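Local coordinates for Non-ribosomal peptide synthetase (Streptomyces halstedii, PDB 3WV4), which belongs to the non-ribosomal peptide synthetases and carries an AMP-binding enzyme domain of the ANL superfamily, at residues Gln81-Trp86 against Val109-Gly114; Arg94-Val99 against Asp142-Ile147; Leu102-Gln107 against Met241-Asp246; Pro131-Ser136 against Ser202-Ala207; Ala196-Thr201 against Ala210-His215. All blocks are in the same frame, centred on the assembly; numbering follows the deposited sequence.

Interaction 1 of 5, residues Gln81-Trp86 against Val109-Gly114; sequences QAFSAW and VAVFYG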
# COMPACT_ATOMS: atom_id res chain seq x y z
N GLN A 81 15.86 0.88 -12.04
CA GLN A 81 17.05 1.70 -12.36
C GLN A 81 16.88 2.48 -13.66
O GLN A 81 17.18 3.69 -13.74
CB GLN A 81 18.28 0.79 -12.47
CG GLN A 81 18.61 0.19 -11.13
CD GLN A 81 19.76 -0.81 -11.18
OE1 GLN A 81 20.14 -1.27 -12.24
NE2 GLN A 81 20.31 -1.13 -10.03
N ALA A 82 16.40 1.78 -14.70
CA ALA A 82 16.19 2.44 -15.99
C ALA A 82 15.21 3.58 -15.84
O ALA A 82 15.40 4.69 -16.39
CB ALA A 82 15.72 1.42 -17.02
N PHE A 83 14.15 3.35 -15.07
CA PHE A 83 13.18 4.42 -14.88
C PHE A 83 13.80 5.58 -14.10
O PHE A 83 13.51 6.75 -14.39
CB PHE A 83 11.87 3.93 -14.24
CG PHE A 83 10.87 5.01 -14.13
CD1 PHE A 83 10.23 5.47 -15.28
CD2 PHE A 83 10.71 5.70 -12.96
CE1 PHE A 83 9.36 6.54 -15.22
CE2 PHE A 83 9.83 6.75 -12.88
CZ PHE A 83 9.13 7.18 -14.01
N SER A 84 14.68 5.29 -13.12
CA SER A 84 15.40 6.35 -12.45
C SER A 84 16.23 7.21 -13.48
O SER A 84 16.26 8.44 -13.40
CB SER A 84 16.31 5.80 -11.36
OG SER A 84 15.57 5.15 -10.33
N ALA A 85 16.89 6.56 -14.45
CA ALA A 85 17.69 7.31 -15.43
C ALA A 85 16.80 8.17 -16.28
O ALA A 85 17.17 9.26 -16.65
CB ALA A 85 18.46 6.37 -16.32
N TRP A 86 15.59 7.71 -16.54
CA TRP A 86 14.64 8.53 -17.23
C TRP A 86 14.28 9.75 -16.42
O TRP A 86 14.14 10.83 -16.98
CB TRP A 86 13.38 7.70 -17.49
CG TRP A 86 12.40 8.34 -18.34
CD1 TRP A 86 12.33 8.27 -19.69
CD2 TRP A 86 11.25 9.06 -17.91
NE1 TRP A 86 11.22 8.97 -20.15
CE2 TRP A 86 10.54 9.47 -19.08
CE3 TRP A 86 10.77 9.47 -16.65
CZ2 TRP A 86 9.37 10.22 -19.02
CZ3 TRP A 86 9.59 10.21 -16.59
CH2 TRP A 86 8.91 10.60 -17.77
N VAL A 109 5.14 -0.51 -10.80
CA VAL A 109 5.97 -0.85 -9.64
C VAL A 109 7.41 -0.35 -9.89
O VAL A 109 8.12 0.09 -8.95
CB VAL A 109 5.94 -2.37 -9.41
CG1 VAL A 109 6.78 -2.76 -8.19
CG2 VAL A 109 4.51 -2.83 -9.19
N ALA A 110 7.81 -0.40 -11.16
CA ALA A 110 9.09 0.15 -11.60
C ALA A 110 9.11 1.66 -11.51
O ALA A 110 10.15 2.24 -11.10
CB ALA A 110 9.40 -0.32 -13.03
N VAL A 111 7.98 2.30 -11.82
CA VAL A 111 7.86 3.75 -11.66
C VAL A 111 8.00 4.11 -10.17
O VAL A 111 8.77 4.98 -9.79
CB VAL A 111 6.55 4.27 -12.23
CG1 VAL A 111 6.37 5.73 -11.89
CG2 VAL A 111 6.52 4.10 -13.74
N PHE A 112 7.30 3.38 -9.34
CA PHE A 112 7.36 3.58 -7.90
C PHE A 112 8.80 3.46 -7.39
O PHE A 112 9.37 4.37 -6.78
CB PHE A 112 6.42 2.57 -7.24
CG PHE A 112 6.51 2.56 -5.78
CD1 PHE A 112 6.43 3.72 -5.07
CD2 PHE A 112 6.75 1.38 -5.09
CE1 PHE A 112 6.52 3.72 -3.69
CE2 PHE A 112 6.89 1.37 -3.72
CZ PHE A 112 6.76 2.53 -3.01
N TYR A 113 9.43 2.34 -7.65
CA TYR A 113 10.77 2.13 -7.10
C TYR A 113 11.82 3.04 -7.71
O TYR A 113 12.71 3.54 -6.98
CB TYR A 113 11.18 0.68 -7.24
CG TYR A 113 10.60 -0.24 -6.16
CD1 TYR A 113 10.76 0.04 -4.79
CD2 TYR A 113 9.89 -1.38 -6.50
CE1 TYR A 113 10.21 -0.77 -3.81
CE2 TYR A 113 9.33 -2.18 -5.52
CZ TYR A 113 9.51 -1.87 -4.18
OH TYR A 113 9.02 -2.69 -3.22
N GLY A 114 11.72 3.29 -9.03
CA GLY A 114 12.72 4.12 -9.69
C GLY A 114 12.64 5.52 -9.14
O GLY A 114 13.67 6.21 -8.97
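Phe83 lays one face of its ring against Val111. The CA of Val111 stands over that face, 4.0 Å from the ring centroid and 26° off the ring normal, a CH-pi contact displaced toward the rim. The ring reaches this place because CG is anti to the backbone N (chi1 -176°). Both methyls of Val111 also meet the far end of the ring: Val111 CG1 is 3.7 Å from Phe83 CE2, and Val111 CG2 touches CE1 and CZ. The CA of Gly114 lies at the ring edge, 4.2 Å from Phe83 CD2. The helical segments 81-86 and 109-114, parts of helices 73-89 and 106-116, cross at -64° with their axes 7.8 Å apart. Helix 106-116 is the crossover helix of the beta-alpha-beta unit that runs from strand 97-101 to strand 121-124. The backbones come closest where Gly114 has no side chain: its CA is 4.4 Å from Ser84 CA. There Ser84 OG donates a short hydrogen bond of 2.6 Å to Gly114 O, approaching well to one side of the C=O direction. Ser80 O, another carbonyl, competes for its single proton. OG also has a weak bond to Arg117.

Interaction 2 of 5, residues Arg94-Val99 against Asp142-Ile147; sequences RGERIV and DPRLVI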
# COMPACT_ATOMS: atom_id res chain seq x y z
N ARG A 94 15.32 15.46 -6.56
CA ARG A 94 14.97 15.06 -5.21
C ARG A 94 13.89 15.94 -4.65
O ARG A 94 13.98 17.15 -4.73
CB ARG A 94 16.21 15.17 -4.33
CG ARG A 94 16.03 14.56 -2.95
CD ARG A 94 17.34 14.66 -2.21
NE ARG A 94 17.15 14.35 -0.80
CZ ARG A 94 18.01 14.65 0.17
NH1 ARG A 94 19.13 15.28 -0.11
NH2 ARG A 94 17.73 14.32 1.42
N GLY A 95 12.85 15.34 -4.12
CA GLY A 95 11.81 16.11 -3.43
C GLY A 95 10.65 16.50 -4.31
O GLY A 95 9.59 16.86 -3.83
N GLU A 96 10.85 16.42 -5.63
CA GLU A 96 9.81 16.83 -6.58
C GLU A 96 8.85 15.68 -6.75
O GLU A 96 9.22 14.52 -6.53
CB GLU A 96 10.43 17.26 -7.92
CG GLU A 96 11.36 18.48 -7.76
CD GLU A 96 11.74 19.12 -9.09
OE1 GLU A 96 12.21 18.40 -10.01
OE2 GLU A 96 11.55 20.36 -9.22
N ARG A 97 7.61 16.00 -7.14
CA ARG A 97 6.57 15.02 -7.27
C ARG A 97 6.37 14.59 -8.72
O ARG A 97 6.58 15.39 -9.65
CB ARG A 97 5.21 15.53 -6.74
CG ARG A 97 5.02 15.58 -5.22
CD ARG A 97 5.85 16.65 -4.54
NE ARG A 97 5.58 17.99 -5.10
CZ ARG A 97 6.42 19.00 -5.07
NH1 ARG A 97 7.58 18.87 -4.48
NH2 ARG A 97 6.08 20.17 -5.61
N ILE A 98 5.93 13.34 -8.89
CA ILE A 98 5.36 12.89 -10.15
C ILE A 98 4.01 12.26 -9.86
O ILE A 98 3.86 11.50 -8.90
CB ILE A 98 6.26 11.91 -10.91
CG1 ILE A 98 6.44 10.58 -10.17
CG2 ILE A 98 7.61 12.56 -11.14
CD1 ILE A 98 7.27 9.59 -10.97
N VAL A 99 3.03 12.61 -10.67
CA VAL A 99 1.73 12.02 -10.60
C VAL A 99 1.58 10.93 -11.63
O VAL A 99 1.94 11.11 -12.80
CB VAL A 99 0.64 13.07 -10.90
CG1 VAL A 99 -0.68 12.36 -11.15
CG2 VAL A 99 0.48 14.01 -9.72
N ASP A 142 1.20 19.39 -7.16
CA ASP A 142 2.20 20.30 -7.73
C ASP A 142 3.40 19.52 -8.30
O ASP A 142 4.56 19.80 -7.94
CB ASP A 142 2.60 21.35 -6.66
CG ASP A 142 3.58 22.42 -7.17
OD1 ASP A 142 3.62 22.70 -8.40
OD2 ASP A 142 4.34 22.95 -6.32
N PRO A 143 3.16 18.60 -9.24
CA PRO A 143 4.28 17.76 -9.72
C PRO A 143 5.07 18.38 -10.86
O PRO A 143 4.75 19.43 -11.33
CB PRO A 143 3.57 16.53 -10.24
CG PRO A 143 2.32 17.11 -10.83
CD PRO A 143 1.92 18.26 -9.93
N ARG A 144 6.09 17.67 -11.29
CA ARG A 144 6.97 18.06 -12.35
C ARG A 144 6.37 17.53 -13.65
O ARG A 144 6.46 18.15 -14.69
CB ARG A 144 8.30 17.41 -12.02
CG ARG A 144 9.48 17.88 -12.75
CD ARG A 144 10.04 19.20 -12.24
NE ARG A 144 11.34 19.36 -12.89
CZ ARG A 144 11.81 20.50 -13.36
NH1 ARG A 144 11.10 21.62 -13.24
NH2 ARG A 144 12.99 20.53 -13.97
N LEU A 145 5.70 16.38 -13.57
CA LEU A 145 5.15 15.69 -14.74
C LEU A 145 4.14 14.65 -14.35
O LEU A 145 3.86 14.43 -13.18
CB LEU A 145 6.25 15.08 -15.59
CG LEU A 145 7.21 14.07 -14.97
CD1 LEU A 145 6.61 12.68 -14.97
CD2 LEU A 145 8.50 14.06 -15.77
N VAL A 146 3.50 14.10 -15.36
CA VAL A 146 2.38 13.25 -15.15
C VAL A 146 2.51 12.06 -16.06
O VAL A 146 2.82 12.21 -17.25
CB VAL A 146 1.05 13.96 -15.49
CG1 VAL A 146 -0.13 12.99 -15.41
CG2 VAL A 146 0.82 15.16 -14.57
N ILE A 147 2.25 10.87 -15.51
CA ILE A 147 2.30 9.67 -16.32
C ILE A 147 0.93 9.06 -16.43
O ILE A 147 0.28 8.79 -15.40
CB ILE A 147 3.30 8.68 -15.72
CG1 ILE A 147 4.69 9.29 -15.84
CG2 ILE A 147 3.23 7.34 -16.45
CD1 ILE A 147 5.71 8.68 -14.95
O HOH W 1 6.94 18.62 -8.17
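Arg97 and Arg144 are joined by a backbone bond, Arg144 N to Arg97 O at 2.9 Å. It precedes the parallel pairing of strands 97-101 and 145-148, neighbours in a four-stranded parallel sheet. In that pairing Val99 bonds on both sides of Val146: Val99 N donates to Leu145 O, and Ile147 N donates to Val99 O at 2.7 Å. The charged contacts lie at the start of the pairing, round Glu96, Arg97, Asp142 and Arg144. Arg97 is bent at chi2 and chi3 (70° and 57°), which brings NH2 back to Asp142. NH2 makes a weak bond to Asp142 O and a salt bridge to Asp142 OD2 at 3.4 Å. Asp142 OD2 has a second partner in Arg403. A water accepts from Arg97 N and donates to Asp142 O at 2.7 Å. Glu96 OE1 pairs with Arg144 NE at 3.2 Å, but from well out of the guanidinium plane; OE1 is also hydrogen-bonded to Ala93 N. Ile98 CG2 lies beside Leu145 CD1 at 4.0 Å, and Val99 CG2 meets Pro143 CG at 3.8 Å. The Glu96-Arg144 attraction is therefore one of charge alone, while the straight, directed bonds come from the backbone, with a weak one from Arg97 NH2.

Interaction 3 of 5, residues Leu102-Gln107 against Met241-Asp246; sequences LPNIRQ and MSVSWD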
# COMPACT_ATOMS: atom_id res chain seq x y z
N LEU A 102 -2.04 4.90 -13.40
CA LEU A 102 -1.76 3.68 -14.10
C LEU A 102 -2.45 2.53 -13.44
O LEU A 102 -2.70 2.58 -12.24
CB LEU A 102 -0.25 3.39 -14.06
CG LEU A 102 0.70 4.30 -14.81
CD1 LEU A 102 2.08 3.74 -14.66
CD2 LEU A 102 0.32 4.31 -16.27
N PRO A 103 -2.74 1.49 -14.24
CA PRO A 103 -3.34 0.31 -13.72
C PRO A 103 -2.28 -0.60 -13.05
O PRO A 103 -1.13 -0.20 -12.92
CB PRO A 103 -3.89 -0.40 -14.99
CG PRO A 103 -2.90 -0.01 -16.04
CD PRO A 103 -2.48 1.39 -15.69
N ASN A 104 -2.74 -1.76 -12.61
CA ASN A 104 -1.94 -2.82 -12.02
C ASN A 104 -1.11 -3.56 -13.03
O ASN A 104 -1.45 -4.69 -13.42
CB ASN A 104 -2.82 -3.83 -11.29
CG ASN A 104 -3.09 -3.42 -9.85
OD1 ASN A 104 -2.86 -2.27 -9.44
ND2 ASN A 104 -3.62 -4.39 -9.06
N ILE A 105 0.03 -2.96 -13.37
CA ILE A 105 0.96 -3.58 -14.28
C ILE A 105 2.37 -3.42 -13.73
O ILE A 105 2.62 -2.52 -12.91
CB ILE A 105 0.82 -3.00 -15.70
CG1 ILE A 105 1.04 -1.50 -15.73
CG2 ILE A 105 -0.57 -3.26 -16.25
CD1 ILE A 105 0.95 -0.89 -17.13
N ARG A 106 3.27 -4.30 -14.17
CA ARG A 106 4.64 -4.29 -13.70
C ARG A 106 5.31 -2.93 -13.78
O ARG A 106 6.02 -2.52 -12.89
CB ARG A 106 5.42 -5.30 -14.54
CG ARG A 106 5.17 -6.74 -14.14
CD ARG A 106 5.73 -7.68 -15.19
NE ARG A 106 5.03 -7.46 -16.44
CZ ARG A 106 5.54 -7.71 -17.63
NH1 ARG A 106 6.73 -8.23 -17.72
NH2 ARG A 106 4.81 -7.48 -18.72
N GLN A 107 5.00 -2.17 -14.83
CA GLN A 107 5.60 -0.87 -15.07
C GLN A 107 5.36 0.08 -13.95
O GLN A 107 6.23 0.82 -13.59
CB GLN A 107 5.06 -0.24 -16.38
CG GLN A 107 5.51 -0.96 -17.65
CD GLN A 107 4.51 -2.01 -18.12
OE1 GLN A 107 4.11 -2.90 -17.37
NE2 GLN A 107 4.12 -1.91 -19.36
N MET A 241 -6.41 -5.61 -5.60
CA MET A 241 -6.45 -4.22 -5.19
C MET A 241 -5.48 -3.41 -5.98
O MET A 241 -4.40 -3.89 -6.33
CB MET A 241 -6.07 -4.04 -3.72
CG MET A 241 -7.26 -4.01 -2.76
SD MET A 241 -7.98 -5.61 -2.45
CE MET A 241 -6.46 -6.54 -2.39
N SER A 242 -5.84 -2.15 -6.17
CA SER A 242 -5.02 -1.22 -6.89
C SER A 242 -3.77 -0.86 -6.12
O SER A 242 -3.82 -0.51 -4.93
CB SER A 242 -5.80 0.05 -7.21
OG SER A 242 -4.90 0.99 -7.78
N VAL A 243 -2.64 -0.90 -6.82
CA VAL A 243 -1.38 -0.51 -6.19
C VAL A 243 -1.23 1.01 -6.05
O VAL A 243 -0.19 1.49 -5.57
CB VAL A 243 -0.17 -1.14 -6.89
CG1 VAL A 243 -0.28 -2.65 -6.83
CG2 VAL A 243 -0.04 -0.67 -8.33
N SER A 244 -2.28 1.75 -6.42
CA SER A 244 -2.45 3.20 -6.18
C SER A 244 -3.21 3.51 -4.89
O SER A 244 -3.35 4.66 -4.51
CB SER A 244 -3.31 3.80 -7.30
OG SER A 244 -2.77 3.46 -8.58
N TRP A 245 -3.77 2.49 -4.28
CA TRP A 245 -4.39 2.56 -2.98
C TRP A 245 -3.29 1.97 -2.04
O TRP A 245 -2.53 1.08 -2.41
CB TRP A 245 -5.69 1.74 -3.06
CG TRP A 245 -6.40 1.38 -1.78
CD1 TRP A 245 -6.22 1.93 -0.53
CD2 TRP A 245 -7.43 0.39 -1.63
NE1 TRP A 245 -7.06 1.33 0.38
CE2 TRP A 245 -7.82 0.39 -0.26
CE3 TRP A 245 -8.08 -0.48 -2.52
CZ2 TRP A 245 -8.81 -0.45 0.25
CZ3 TRP A 245 -9.06 -1.32 -2.02
CH2 TRP A 245 -9.42 -1.30 -0.64
N ASP A 246 -3.13 2.56 -0.87
CA ASP A 246 -2.08 2.10 0.01
C ASP A 246 -2.22 0.59 0.37
O ASP A 246 -1.24 -0.08 0.74
CB ASP A 246 -1.96 3.02 1.25
CG ASP A 246 -3.15 2.97 2.18
OD1 ASP A 246 -4.14 2.26 1.87
OD2 ASP A 246 -3.08 3.67 3.24
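Asn104 faces Ser242 across two turns, with their CA atoms 6.2 Å apart. Asn104 is the centre of an inverse gamma turn, closed by a weak bond from Ile105 N to Pro103 O. Ser242 opens a type I beta turn that ends at Trp245, with Trp245 N bonded to Ser242 O. Ser242 OG accepts from Ser244 N at 3.0 Å, so an ST turn sits within it. Each segment belongs to a beta-alpha connection: one from strand 97-101 to helix 106-116, the other from strand 236-239 to helix 246-258. The strands lie in different sheets, so the contact links the connections that leave two sheets. Trp245 is the N-cap of helix 246-258.

The Asn104 amide carries the contact. Its two ends bracket Ser242, one bonding to the residue before it and the other to the residue after. Asn104 ND2 donates to Met241 O at 2.9 Å. The bond is almost straight (175° at the hydrogen), and Met241 O lies in the amide plane. Seen from Met241, however, the donor stands 48° out of the carbonyl plane, not on a lone pair. Asn104 OD1 accepts from Val243 N at 3.0 Å on a lone pair, in the carbonyl plane. ND2 also bonds to Ala265 O. With three bonds on its two polar atoms, the amide is held against rotation. Val243 crosses the amide at its oxygen end. Its CG2, set between the backbone N and the carbonyl carbon, comes within 3.4 Å of Asn104 OD1.

Interaction 4 of 5, residues Pro131-Ser136 against Ser202-Ala207; sequences PFHLRS and SGSTAA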
# COMPACT_ATOMS: atom_id res chain seq x y z
N PRO A 131 -12.61 15.06 -14.58
CA PRO A 131 -11.68 16.13 -14.90
C PRO A 131 -11.41 17.11 -13.77
O PRO A 131 -10.25 17.34 -13.45
CB PRO A 131 -12.36 16.82 -16.08
CG PRO A 131 -13.09 15.71 -16.78
CD PRO A 131 -13.48 14.70 -15.72
N PHE A 132 -12.44 17.71 -13.17
CA PHE A 132 -12.14 18.78 -12.20
C PHE A 132 -11.46 18.19 -10.93
O PHE A 132 -10.77 18.90 -10.18
CB PHE A 132 -13.37 19.54 -11.78
CG PHE A 132 -14.08 18.93 -10.62
CD1 PHE A 132 -13.99 19.52 -9.37
CD2 PHE A 132 -14.80 17.76 -10.77
CE1 PHE A 132 -14.64 18.98 -8.30
CE2 PHE A 132 -15.48 17.22 -9.71
CZ PHE A 132 -15.39 17.81 -8.47
N HIS A 133 -11.72 16.93 -10.67
CA HIS A 133 -11.14 16.25 -9.52
C HIS A 133 -9.63 16.10 -9.76
O HIS A 133 -8.80 16.43 -8.88
CB HIS A 133 -11.85 14.92 -9.32
CG HIS A 133 -11.50 14.25 -8.05
ND1 HIS A 133 -11.86 12.96 -7.77
CD2 HIS A 133 -10.80 14.69 -6.98
CE1 HIS A 133 -11.39 12.62 -6.58
NE2 HIS A 133 -10.74 13.66 -6.08
N LEU A 134 -9.29 15.65 -10.97
CA LEU A 134 -7.90 15.59 -11.44
C LEU A 134 -7.20 16.94 -11.35
O LEU A 134 -6.14 17.03 -10.76
CB LEU A 134 -7.84 15.07 -12.88
CG LEU A 134 -8.07 13.55 -12.86
CD1 LEU A 134 -8.52 13.02 -14.21
CD2 LEU A 134 -6.79 12.85 -12.41
N ARG A 135 -7.83 17.99 -11.87
CA ARG A 135 -7.18 19.30 -11.82
C ARG A 135 -6.84 19.71 -10.40
O ARG A 135 -5.77 20.25 -10.17
CB ARG A 135 -7.97 20.43 -12.54
CG ARG A 135 -9.25 20.89 -11.90
CD ARG A 135 -9.72 22.22 -12.53
NE ARG A 135 -9.23 22.36 -13.91
CZ ARG A 135 -9.90 21.99 -15.00
NH1 ARG A 135 -11.12 21.46 -14.92
NH2 ARG A 135 -9.34 22.19 -16.19
N SER A 136 -7.77 19.51 -9.46
CA SER A 136 -7.58 19.91 -8.06
C SER A 136 -6.43 19.13 -7.40
O SER A 136 -5.54 19.69 -6.77
CB SER A 136 -8.88 19.67 -7.28
OG SER A 136 -8.69 19.84 -5.89
N SER A 202 -8.82 12.35 -0.06
CA SER A 202 -10.04 13.14 -0.32
C SER A 202 -10.84 12.70 -1.56
O SER A 202 -10.32 12.44 -2.61
CB SER A 202 -9.63 14.57 -0.49
OG SER A 202 -8.54 14.67 -1.35
N GLY A 203 -12.15 12.65 -1.40
CA GLY A 203 -13.05 12.33 -2.51
C GLY A 203 -13.33 13.56 -3.38
O GLY A 203 -12.85 14.70 -3.13
N SER A 204 -14.11 13.29 -4.41
CA SER A 204 -14.60 14.27 -5.39
C SER A 204 -15.09 15.58 -4.79
O SER A 204 -14.77 16.66 -5.30
CB SER A 204 -15.77 13.62 -6.08
OG SER A 204 -15.63 13.92 -7.38
N THR A 205 -15.87 15.43 -3.70
CA THR A 205 -16.57 16.50 -3.03
C THR A 205 -15.81 17.14 -1.89
O THR A 205 -16.42 17.84 -1.06
CB THR A 205 -17.86 15.96 -2.40
OG1 THR A 205 -17.49 14.99 -1.41
CG2 THR A 205 -18.73 15.30 -3.48
N ALA A 206 -14.50 16.94 -1.84
CA ALA A 206 -13.69 17.41 -0.74
C ALA A 206 -12.52 18.23 -1.26
O ALA A 206 -12.08 18.05 -2.41
CB ALA A 206 -13.17 16.22 0.05
N ALA A 207 -12.02 19.14 -0.42
CA ALA A 207 -10.77 19.80 -0.68
C ALA A 207 -9.66 18.71 -0.78
O ALA A 207 -9.72 17.72 -0.03
CB ALA A 207 -10.46 20.77 0.44
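Ser204 lies over one face of the His133 ring. Its CA stands above the middle of the ring, 3.8 Å from the centroid and 9° off the normal, so the CH-pi contact is close to axial. The backbone N of Ser204 is over the same face and comes 3.5 Å from His133 CE1. The trans chi1 of -170° swings the imidazole out from the helix toward the loop. At the ring edge, near its plane, is Ser202 O, 3.7 Å from His133 NE2. The carbonyl carbon of Gly203 is equally near NE2.

The two partners are of different kinds. His133 sits in the first turns of helix 131-141. Ser204 is in the loop between the hairpin strands 195-200 and 210-214, the serine- and threonine-rich signature loop of ANL enzymes, called the P-loop in relatives. Here the loop makes a type I beta turn from Gly203 to Ala206, closed by Ala206 N bonded to Gly203 O.

Phe132 adds a second ring. Its chi1 of 88° sets CG above its own backbone, and the ring reaches across to the carbonyl of Ser204. Phe132 CZ is 3.4 Å from Ser204 O, which meets the ring obliquely. This exposed ring belongs to a surface contact, and Phe132 also touches a crystal neighbour. None of the polar approaches across the contact is a hydrogen bond. Ser204 OG is near both aromatic groups, 3.9 Å from His133 ND1 and 4.0 Å from Phe132 CE2.

Interaction 5 of 5, residues Ala196-Thr201 against Ala210-His215; sequences AVLIYT and AVACPH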
# COMPACT_ATOMS: atom_id res chain seq x y z
N ALA A 196 8.36 9.88 0.23
CA ALA A 196 8.36 8.87 -0.82
C ALA A 196 7.02 8.79 -1.55
O ALA A 196 6.97 8.59 -2.79
CB ALA A 196 8.68 7.51 -0.21
N VAL A 197 5.92 8.94 -0.81
CA VAL A 197 4.59 8.83 -1.40
C VAL A 197 3.65 9.88 -0.85
O VAL A 197 3.75 10.25 0.33
CB VAL A 197 3.99 7.44 -1.09
CG1 VAL A 197 2.67 7.17 -1.76
CG2 VAL A 197 4.93 6.29 -1.43
N LEU A 198 2.76 10.40 -1.73
CA LEU A 198 1.58 11.15 -1.30
C LEU A 198 0.38 10.33 -1.59
O LEU A 198 0.16 9.91 -2.72
CB LEU A 198 1.39 12.50 -2.04
CG LEU A 198 2.51 13.55 -1.97
CD1 LEU A 198 2.02 14.87 -2.54
CD2 LEU A 198 3.02 13.76 -0.53
N ILE A 199 -0.41 10.09 -0.57
CA ILE A 199 -1.61 9.29 -0.77
C ILE A 199 -2.80 10.17 -0.62
O ILE A 199 -3.11 10.59 0.51
CB ILE A 199 -1.73 8.20 0.28
CG1 ILE A 199 -0.59 7.20 0.18
CG2 ILE A 199 -3.07 7.49 0.14
CD1 ILE A 199 -0.69 6.30 -1.04
N TYR A 200 -3.51 10.44 -1.71
CA TYR A 200 -4.68 11.30 -1.64
C TYR A 200 -5.84 10.53 -1.04
O TYR A 200 -6.22 9.53 -1.59
CB TYR A 200 -4.99 11.92 -3.02
CG TYR A 200 -4.17 13.16 -3.21
CD1 TYR A 200 -4.63 14.38 -2.74
CD2 TYR A 200 -2.90 13.13 -3.78
CE1 TYR A 200 -3.86 15.54 -2.88
CE2 TYR A 200 -2.14 14.26 -3.91
CZ TYR A 200 -2.63 15.48 -3.47
OH TYR A 200 -1.88 16.62 -3.56
N THR A 201 -6.37 10.98 0.08
CA THR A 201 -7.57 10.37 0.72
C THR A 201 -8.91 11.13 0.44
O THR A 201 -10.00 10.61 0.63
CB THR A 201 -7.38 10.36 2.25
OG1 THR A 201 -7.14 11.71 2.69
CG2 THR A 201 -6.19 9.50 2.61
N ALA A 210 -3.81 14.86 1.03
CA ALA A 210 -2.98 13.71 0.88
C ALA A 210 -2.18 13.52 2.14
O ALA A 210 -1.66 14.48 2.71
CB ALA A 210 -2.02 13.91 -0.28
N VAL A 211 -2.03 12.27 2.55
CA VAL A 211 -1.05 11.96 3.59
C VAL A 211 0.35 11.91 2.99
O VAL A 211 0.56 11.31 1.96
CB VAL A 211 -1.39 10.64 4.24
CG1 VAL A 211 -0.40 10.32 5.36
CG2 VAL A 211 -2.82 10.70 4.76
N ALA A 212 1.29 12.58 3.65
CA ALA A 212 2.65 12.65 3.23
C ALA A 212 3.43 11.61 3.92
O ALA A 212 3.57 11.64 5.15
CB ALA A 212 3.26 14.02 3.54
N CYS A 213 4.01 10.71 3.14
CA CYS A 213 4.61 9.53 3.70
C CYS A 213 6.07 9.49 3.44
O CYS A 213 6.49 9.28 2.27
CB CYS A 213 3.95 8.27 3.11
SG CYS A 213 2.17 8.15 3.36
N PRO A 214 6.87 9.62 4.49
CA PRO A 214 8.29 9.49 4.31
C PRO A 214 8.74 8.07 4.17
O PRO A 214 8.08 7.17 4.63
CB PRO A 214 8.87 10.09 5.61
CG PRO A 214 7.75 10.90 6.19
CD PRO A 214 6.55 10.07 5.84
N HIS A 215 9.92 7.88 3.62
CA HIS A 215 10.55 6.54 3.52
C HIS A 215 10.54 5.71 4.77
O HIS A 215 10.13 4.53 4.75
CB HIS A 215 12.03 6.69 3.10
CG HIS A 215 12.20 6.96 1.64
ND1 HIS A 215 12.58 5.98 0.75
CD2 HIS A 215 12.01 8.08 0.91
CE1 HIS A 215 12.64 6.49 -0.47
NE2 HIS A 215 12.29 7.76 -0.40
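Tyr200 turns one ring face to Ala210. The methyl CB of Ala210 sits over the ring centre, 3.4 Å from the centroid and only 3° off the normal. At the far end of the ring, Tyr200 OH is hydrogen-bonded to Asp140. His215 has the matching contact at the other end of the hairpin: Ala196 CB lies over one imidazole face, 3.8 Å from the centroid and shifted toward the rim. His215 ND1 is bonded to Val47 N. Between these rings, strands 195-200 and 210-214 form an antiparallel beta hairpin. Ile199 and Val211 are a hydrogen-bonded pair, linked by Ile199 N to Val211 O at 3.0 Å and by Val211 N to Ile199 O. Leu198 and Ala212 are a non-hydrogen-bonded pair, and Leu198 CD2 meets Ala212 CB at 4.1 Å. On the opposite face Ile199 CG1 packs on Cys213 SG at 4.3 Å. Ala196 and Val197 both face Cys213, a classic beta bulge. Cys213 O accepts from Ala196 N at 2.8 Å and from Val197 N at 3.2 Å. The bulge thus keeps two successive N-H groups satisfied on the single carbonyl of the buried Cys213. The other backbone bonds continue the ladder, and the side chains add apolar contacts.

How the interactions relate
From the N terminus, interaction 1 closes the shortest of the early loops, joining helices 73-89 and 106-116. Interaction 2 starts inside that loop and ends beyond it, so the two cross; Phe83 packs on Ile147, which sets the helix layer on the parallel sheet. Interaction 3 also opens within interaction 1 but closes last, at 241-246, and crosses interactions 1 and 2. Interactions 4 and 5 both nest inside its loop. Interaction 4 crosses interaction 2 and ties helix 131-141 to the hairpin loop. It also crosses interaction 5, the hairpin itself. The hairpin touches interaction 1 through Val197 and Phe112, and interaction 3 through Ile199 and Asp246.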